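Local coordinates for ApaG protein (Pseudomonas aeruginosa, PDB 3NRF) that is of unknown function, a small beta-rich protein of the DUF4354 family that forms a four-chain assembly in the crystal, at residues 86-89 and 90-94. Sequence-based numbering, arbitrary orientation.
Sequences FASE and DDAVY
Ser88, the last residue of strand 79-88, meets the backbone of the turn that follows it through a single hydroxyl. Its OG donates to Asp90 O at 2.7 Å, coming in from above the carbonyl plane, and accepts from Val93 N at 2.8 Å with an N-H...O angle of 152°. A chi1 of 58° sets OG between the backbone N and the carbonyl carbon, on the side of the returning chain. Serine suits the place because one short hydroxyl both gives and takes a hydrogen bond.

A further bond lies within the turn. Asp90 OD1 accepts from Ala92 N at 3.1 Å, met from above the carboxylate plane, which makes an Asx turn leading into the 3-10 segment; there Tyr94 N bonds to Asp91 O. Aspartate fits because its short side chain carries a carboxylate oxygen just far enough to meet the backbone N two residues on.

The apolar part belongs to Val93. Its CG1 lies 3.3 Å from Ser88 OG, while CG2, anti to the backbone N, reaches back along the strand to Phe86 CB at 4.0 Å. The branched side chain thus covers the hydroxyl and the strand backbone together.

Beyond the turn, Asp91 OD1 is hydrogen-bonded to Ser97 OG of the second subunit, and within the chain Glu89 O accepts from Arg27 NH1 on adjacent strand 24-37. Buried Ser88 ties the strand end to the backbone of Asp90 and Val93 through two bonds between neutral groups, while the Asp90 carboxylate fixes the turn between them.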
# COMPACT_ATOMS: atom_id res chain seq x y z
N PHE B 86 -1.61 -15.07 -7.27
CA PHE B 86 -2.25 -16.02 -6.38
C PHE B 86 -3.57 -15.51 -5.89
O PHE B 86 -3.82 -14.29 -5.88
CB PHE B 86 -1.33 -16.40 -5.20
CG PHE B 86 0.02 -16.94 -5.63
CD1 PHE B 86 1.07 -16.07 -5.90
CD2 PHE B 86 0.24 -18.32 -5.81
CE1 PHE B 86 2.30 -16.53 -6.31
CE2 PHE B 86 1.49 -18.78 -6.23
CZ PHE B 86 2.51 -17.88 -6.47
N ALA B 87 -4.40 -16.41 -5.40
CA ALA B 87 -5.78 -16.07 -5.02
C ALA B 87 -6.29 -16.74 -3.76
O ALA B 87 -5.81 -17.80 -3.33
CB ALA B 87 -6.74 -16.46 -6.19
N SER B 88 -7.25 -16.08 -3.15
CA SER B 88 -8.04 -16.60 -2.03
C SER B 88 -9.45 -16.06 -2.15
O SER B 88 -9.64 -15.00 -2.76
CB SER B 88 -7.47 -16.23 -0.67
OG SER B 88 -7.36 -14.83 -0.47
N GLU B 89 -10.44 -16.74 -1.57
CA GLU B 89 -11.81 -16.23 -1.68
C GLU B 89 -12.01 -15.00 -0.85
O GLU B 89 -12.76 -14.09 -1.25
CB GLU B 89 -12.82 -17.26 -1.17
CG GLU B 89 -12.74 -18.53 -1.98
CD GLU B 89 -11.84 -19.60 -1.36
OE1 GLU B 89 -10.79 -19.29 -0.73
OE2 GLU B 89 -12.22 -20.80 -1.45
N ASP B 90 -11.36 -14.98 0.31
CA ASP B 90 -11.36 -13.88 1.25
C ASP B 90 -10.07 -13.07 1.10
O ASP B 90 -9.43 -13.13 0.04
CB ASP B 90 -11.63 -14.36 2.69
CG ASP B 90 -10.63 -15.40 3.19
OD1 ASP B 90 -9.64 -15.66 2.44
OD2 ASP B 90 -10.87 -15.99 4.27
N ASP B 91 -9.70 -12.34 2.14
CA ASP B 91 -8.52 -11.51 2.10
C ASP B 91 -7.24 -12.27 2.47
O ASP B 91 -6.18 -11.67 2.47
CB ASP B 91 -8.64 -10.31 3.03
CG ASP B 91 -9.53 -9.23 2.50
OD1 ASP B 91 -10.10 -9.39 1.40
OD2 ASP B 91 -9.58 -8.19 3.19
N ALA B 92 -7.32 -13.58 2.69
CA ALA B 92 -6.13 -14.30 3.25
C ALA B 92 -4.90 -14.23 2.37
O ALA B 92 -3.76 -14.18 2.91
CB ALA B 92 -6.45 -15.75 3.57
N VAL B 93 -5.08 -14.16 1.05
CA VAL B 93 -3.93 -14.09 0.18
C VAL B 93 -3.09 -12.86 0.41
O VAL B 93 -1.90 -12.84 0.07
CB VAL B 93 -4.31 -14.27 -1.28
CG1 VAL B 93 -5.04 -12.98 -1.82
CG2 VAL B 93 -3.14 -14.63 -2.14
N TYR B 94 -3.69 -11.81 0.97
CA TYR B 94 -2.93 -10.59 1.26
C TYR B 94 -1.92 -10.79 2.33
O TYR B 94 -0.95 -9.97 2.42
CB TYR B 94 -3.91 -9.47 1.60
CG TYR B 94 -4.78 -9.16 0.40
CD1 TYR B 94 -4.29 -9.22 -0.91
CD2 TYR B 94 -6.09 -8.76 0.56
CE1 TYR B 94 -5.07 -8.99 -1.97
CE2 TYR B 94 -6.89 -8.45 -0.55
CZ TYR B 94 -6.37 -8.57 -1.83
OH TYR B 94 -7.23 -8.24 -2.89